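Local atomic coordinates of spectinomycin phosphotransferase (Legionella pneumophila, PDB entry 3I1A), a protein that probably transfers a phosphate group from a nucleotide to the antibiotic spectinomycin, a kinase-like reaction that would confer resistance. Residues E315-D318 against V322-I325; I61-I66 against K87-L92. All blocks are in the same frame, centred on the assembly; numbering follows the deposited sequence. Where two conformers were deposited one is given.

Interaction 1 (E315-D318 against V322-I325); sequences EMFD and VVEI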
loop_
_atom_site.group_PDB
_atom_site.type_symbol
_atom_site.label_atom_id
_atom_site.label_comp_id
_atom_site.label_asym_id
_atom_site.label_seq_id
_atom_site.Cartn_x
_atom_site.Cartn_y
_atom_site.Cartn_z
ATOM N N GLU A 315 -6.247 -10.820 14.203
ATOM C CA GLU A 315 -4.825 -10.634 14.394
ATOM C C GLU A 315 -4.487 -9.218 14.816
ATOM O O GLU A 315 -3.485 -9.009 15.504
ATOM C CB GLU A 315 -4.076 -10.969 13.113
ATOM C CG GLU A 315 -3.984 -12.453 12.858
ATOM C CD GLU A 315 -3.126 -12.760 11.655
ATOM O OE1 GLU A 315 -2.652 -13.907 11.559
ATOM O OE2 GLU A 315 -2.934 -11.851 10.813
ATOM N N MET A 316 -5.300 -8.246 14.397
ATOM C CA MET A 316 -5.024 -6.845 14.764
ATOM C C MET A 316 -5.012 -6.654 16.267
ATOM O O MET A 316 -4.382 -5.718 16.789
ATOM C CB MET A 316 -6.074 -5.901 14.158
ATOM C CG MET A 316 -6.149 -5.977 12.636
ATOM S SD MET A 316 -7.221 -4.746 11.845
ATOM C CE MET A 316 -8.748 -4.836 12.879
ATOM N N PHE A 317 -5.723 -7.533 16.970
ATOM C CA PHE A 317 -5.815 -7.454 18.429
ATOM C C PHE A 317 -4.824 -8.339 19.185
ATOM O O PHE A 317 -4.876 -8.427 20.419
ATOM C CB PHE A 317 -7.258 -7.774 18.871
ATOM C CG PHE A 317 -8.277 -6.827 18.312
ATOM C CD1 PHE A 317 -8.767 -6.995 17.014
ATOM C CD2 PHE A 317 -8.705 -5.715 19.056
ATOM C CE1 PHE A 317 -9.664 -6.078 16.461
ATOM C CE2 PHE A 317 -9.601 -4.785 18.509
ATOM C CZ PHE A 317 -10.082 -4.961 17.213
ATOM N N ASP A 318 -3.920 -8.992 18.462
ATOM C CA ASP A 318 -2.936 -9.856 19.123
ATOM C C ASP A 318 -1.831 -9.075 19.843
ATOM O O ASP A 318 -1.620 -7.889 19.597
ATOM C CB ASP A 318 -2.284 -10.808 18.116
ATOM C CG ASP A 318 -3.177 -11.990 17.745
ATOM O OD1 ASP A 318 -4.089 -12.330 18.519
ATOM O OD2 ASP A 318 -2.938 -12.599 16.681
ATOM N N VAL A 322 -1.085 -4.232 15.751
ATOM C CA VAL A 322 -1.457 -2.827 15.556
ATOM C C VAL A 322 -2.292 -2.120 16.624
ATOM O O VAL A 322 -2.041 -0.954 16.937
ATOM C CB VAL A 322 -2.084 -2.587 14.147
ATOM C CG1 VAL A 322 -1.026 -2.919 13.064
ATOM C CG2 VAL A 322 -3.352 -3.423 13.921
ATOM N N VAL A 323 -3.263 -2.816 17.200
ATOM C CA VAL A 323 -4.076 -2.169 18.206
ATOM C C VAL A 323 -3.287 -1.810 19.457
ATOM O O VAL A 323 -3.360 -0.674 19.923
ATOM C CB VAL A 323 -5.304 -3.040 18.579
ATOM C CG1 VAL A 323 -6.062 -2.382 19.749
ATOM C CG2 VAL A 323 -6.204 -3.191 17.351
ATOM N N GLU A 324 -2.527 -2.756 20.000
ATOM C CA GLU A 324 -1.763 -2.488 21.215
ATOM C C GLU A 324 -0.731 -1.387 21.011
ATOM O O GLU A 324 -0.486 -0.581 21.911
ATOM C CB GLU A 324 -1.087 -3.767 21.724
ATOM C CG GLU A 324 -2.080 -4.859 22.101
ATOM C CD GLU A 324 -1.454 -5.973 22.912
ATOM O OE1 GLU A 324 -0.240 -6.212 22.747
ATOM O OE2 GLU A 324 -2.182 -6.617 23.706
ATOM N N ILE A 325 -0.113 -1.364 19.837
ATOM C CA ILE A 325 0.862 -0.325 19.509
ATOM C C ILE A 325 0.181 1.047 19.343
ATOM O O ILE A 325 0.723 2.072 19.766
ATOM C CB ILE A 325 1.634 -0.703 18.228
ATOM C CG1 ILE A 325 2.562 -1.892 18.525
ATOM C CG2 ILE A 325 2.436 0.494 17.712
ATOM C CD1 ILE A 325 3.223 -2.453 17.306
HETATM O O HOH W 1 -2.846 -5.573 19.115
HETATM O O HOH W 2 -3.846 -9.247 23.070
#
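M316 and V323 are joined by a backbone hydrogen bond, V323 N to M316 O at 3.1 Å, while the chain at E315-D318 folds into a type I beta turn closed by D318 N on E315 O. The same carbonyl of M316 takes a second bond from a water that also donates to D318 O and accepts from E324 N, 3.0 Å away, so one water ties the turn to the first turn of helix 322-329. V323 turns CG1 anti to the backbone N (chi1 174°), which leaves CG2 beside that N and over a face of the F317 ring, 4.0 Å from the centroid and offset toward the rim, a CH-pi contact; F177 meets the same ring edge-to-face. V322 turns its own CG2 onto M316 CB at 3.7 Å, and M316 continues past it to D288 and I289 of helix 274-297. E324 has two conformers; in one of them OE1 accepts from N320 N. Near the start of a helix the backbone N-H groups lack partners from a preceding turn; here the carbonyl of M316 and a shared water satisfy those of V323 and E324.

Interaction 2 (I61-I66 against K87-L92); sequences INLSII and KLFQQL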
loop_
_atom_site.group_PDB
_atom_site.type_symbol
_atom_site.label_atom_id
_atom_site.label_comp_id
_atom_site.label_asym_id
_atom_site.label_seq_id
_atom_site.Cartn_x
_atom_site.Cartn_y
_atom_site.Cartn_z
ATOM N N ILE A 61 -1.791 7.979 -12.103
ATOM C CA ILE A 61 -0.969 8.652 -11.102
ATOM C C ILE A 61 0.295 7.837 -10.802
ATOM O O ILE A 61 1.363 8.414 -10.598
ATOM C CB ILE A 61 -1.779 8.951 -9.805
ATOM C CG1 ILE A 61 -0.942 9.820 -8.864
ATOM C CG2 ILE A 61 -2.196 7.655 -9.126
ATOM C CD1 ILE A 61 -0.559 11.147 -9.440
ATOM N N ASN A 62 0.182 6.509 -10.790
ATOM C CA ASN A 62 1.347 5.665 -10.532
ATOM C C ASN A 62 2.491 6.012 -11.478
ATOM O O ASN A 62 3.618 6.204 -11.040
ATOM C CB ASN A 62 0.989 4.184 -10.682
ATOM C CG ASN A 62 2.214 3.288 -10.830
ATOM O OD1 ASN A 62 2.571 2.892 -11.943
ATOM N ND2 ASN A 62 2.861 2.969 -9.712
ATOM N N LEU A 63 2.198 6.116 -12.768
ATOM C CA LEU A 63 3.247 6.400 -13.740
ATOM C C LEU A 63 3.812 7.801 -13.597
ATOM O O LEU A 63 5.003 8.014 -13.781
ATOM C CB LEU A 63 2.729 6.148 -15.164
ATOM C CG LEU A 63 2.339 4.673 -15.379
ATOM C CD1 LEU A 63 1.594 4.518 -16.697
ATOM C CD2 LEU A 63 3.581 3.801 -15.366
ATOM N N SER A 64 2.957 8.761 -13.270
ATOM C CA SER A 64 3.412 10.138 -13.088
ATOM C C SER A 64 4.375 10.227 -11.909
ATOM O O SER A 64 5.419 10.868 -11.989
ATOM C CB SER A 64 2.226 11.061 -12.823
ATOM O OG SER A 64 2.667 12.394 -12.616
ATOM N N ILE A 65 4.017 9.578 -10.808
ATOM C CA ILE A 65 4.866 9.619 -9.625
ATOM C C ILE A 65 6.146 8.811 -9.795
ATOM O O ILE A 65 7.192 9.249 -9.347
ATOM C CB ILE A 65 4.080 9.162 -8.386
ATOM C CG1 ILE A 65 2.982 10.190 -8.106
ATOM C CG2 ILE A 65 5.000 9.040 -7.171
ATOM C CD1 ILE A 65 3.507 11.623 -7.944
ATOM N N ILE A 66 6.050 7.658 -10.454
ATOM C CA ILE A 66 7.210 6.802 -10.698
ATOM C C ILE A 66 8.200 7.598 -11.538
ATOM O O ILE A 66 9.405 7.556 -11.285
ATOM C CB ILE A 66 6.815 5.505 -11.476
ATOM C CG1 ILE A 66 6.027 4.560 -10.562
ATOM C CG2 ILE A 66 8.056 4.802 -12.012
ATOM C CD1 ILE A 66 6.778 4.139 -9.328
ATOM N N LYS A 87 10.526 6.339 -22.672
ATOM C CA LYS A 87 9.339 6.582 -21.837
ATOM C C LYS A 87 9.144 5.369 -20.926
ATOM O O LYS A 87 9.561 4.256 -21.284
ATOM C CB LYS A 87 8.103 6.766 -22.718
ATOM C CG LYS A 87 8.201 7.992 -23.603
ATOM C CD LYS A 87 7.367 7.876 -24.870
ATOM C CE LYS A 87 5.879 7.804 -24.582
ATOM N NZ LYS A 87 5.043 7.818 -25.819
ATOM N N LEU A 88 8.502 5.569 -19.772
ATOM C CA LEU A 88 8.268 4.486 -18.814
ATOM C C LEU A 88 7.068 3.596 -19.150
ATOM O O LEU A 88 6.759 2.648 -18.431
ATOM C CB LEU A 88 8.141 5.057 -17.391
ATOM C CG LEU A 88 9.444 5.649 -16.812
ATOM C CD1 LEU A 88 9.211 6.069 -15.352
ATOM C CD2 LEU A 88 10.572 4.618 -16.880
ATOM N N PHE A 89 6.396 3.894 -20.254
ATOM C CA PHE A 89 5.276 3.079 -20.671
ATOM C C PHE A 89 4.929 3.450 -22.103
ATOM O O PHE A 89 5.245 4.559 -22.549
ATOM C CB PHE A 89 4.075 3.304 -19.729
ATOM C CG PHE A 89 3.394 4.647 -19.901
ATOM C CD1 PHE A 89 2.293 4.783 -20.738
ATOM C CD2 PHE A 89 3.844 5.767 -19.206
ATOM C CE1 PHE A 89 1.642 6.014 -20.878
ATOM C CE2 PHE A 89 3.200 6.999 -19.343
ATOM C CZ PHE A 89 2.095 7.117 -20.184
ATOM N N GLN A 90 4.321 2.509 -22.830
ATOM C CA GLN A 90 3.919 2.735 -24.208
ATOM C C GLN A 90 2.410 2.971 -24.293
ATOM O O GLN A 90 1.598 2.116 -23.909
ATOM C CB GLN A 90 4.264 1.528 -25.071
ATOM C CG GLN A 90 3.976 1.779 -26.555
ATOM C CD GLN A 90 4.862 2.890 -27.108
ATOM O OE1 GLN A 90 6.080 2.881 -26.904
ATOM N NE2 GLN A 90 4.260 3.848 -27.804
ATOM N N GLN A 91 2.021 4.141 -24.773
ATOM C CA GLN A 91 0.594 4.424 -24.905
ATOM C C GLN A 91 0.133 3.983 -26.282
ATOM O O GLN A 91 0.640 4.464 -27.282
ATOM C CB GLN A 91 0.304 5.916 -24.799
ATOM C CG GLN A 91 -1.187 6.231 -24.943
ATOM C CD GLN A 91 -2.017 5.696 -23.785
ATOM O OE1 GLN A 91 -1.865 6.137 -22.638
ATOM N NE2 GLN A 91 -2.908 4.752 -24.074
ATOM N N LEU A 92 -0.827 3.075 -26.349
ATOM C CA LEU A 92 -1.315 2.671 -27.648
ATOM C C LEU A 92 -2.674 3.329 -27.795
ATOM O O LEU A 92 -3.095 4.097 -26.938
ATOM C CB LEU A 92 -1.406 1.153 -27.750
ATOM C CG LEU A 92 -0.015 0.514 -27.676
ATOM C CD1 LEU A 92 -0.137 -0.994 -27.642
ATOM C CD2 LEU A 92 0.807 0.952 -28.867
#
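F89 sets CG between its backbone N and carbonyl carbon (chi1 72°), and L63, whose CG stands anti to the carbonyl carbon (chi1 -62°), extends CD1 over one face of the F89 ring. The methyl lies 3.8 Å from the F89 ring centroid, 20° off the normal, a CH-pi contact displaced toward the rim where L63 CD1 comes to 3.6 Å from F89 CD2. One helical turn further on, I66 offers its CG2 branch to L88 CD1 at 3.8 Å, a plain methyl-to-methyl contact. No hydrogen bond crosses between the two segments, so the joint is purely apolar. In the kinase-like N-terminal lobe of this phosphotransferase, helix 61-71 packs against the five-stranded antiparallel sheet, and here it meets the approach to an edge strand, 90-91. I98 of the neighbouring strand 95-101 touches both L63 and F89, extending the apolar layer into the sheet. The L63 side chain sits about 8 Å from that of K52, which binds ADP in another structure of this protein. N62, one turn before I66, bonds through ND2 to W231 O and to a bound MES, probably from the crystallisation liquor, which lies about 4 Å from the I66 side chain.

How the interactions relate
Interaction 2 comes first along the chain and is complete long before interaction 1 begins close to the C-terminus. Their centres are 37 Å apart on opposite sides of the chain's centre, with about 24 Å between nearest atoms, and they share no helix or strand. Interaction 2 sits in the N-terminal lobe, joining helix 61-71 to the edge of the five-stranded sheet, about 8 to 9 Å from the side chains of K52 and D230, which bind ADP and magnesium. Interaction 1 belongs to the helical part, where the loop between helices 303-315 and 322-329 packs on helices 182-198 and 274-297. One thus concerns packing near the nucleotide site, the other the closing turn of the C-terminal helices.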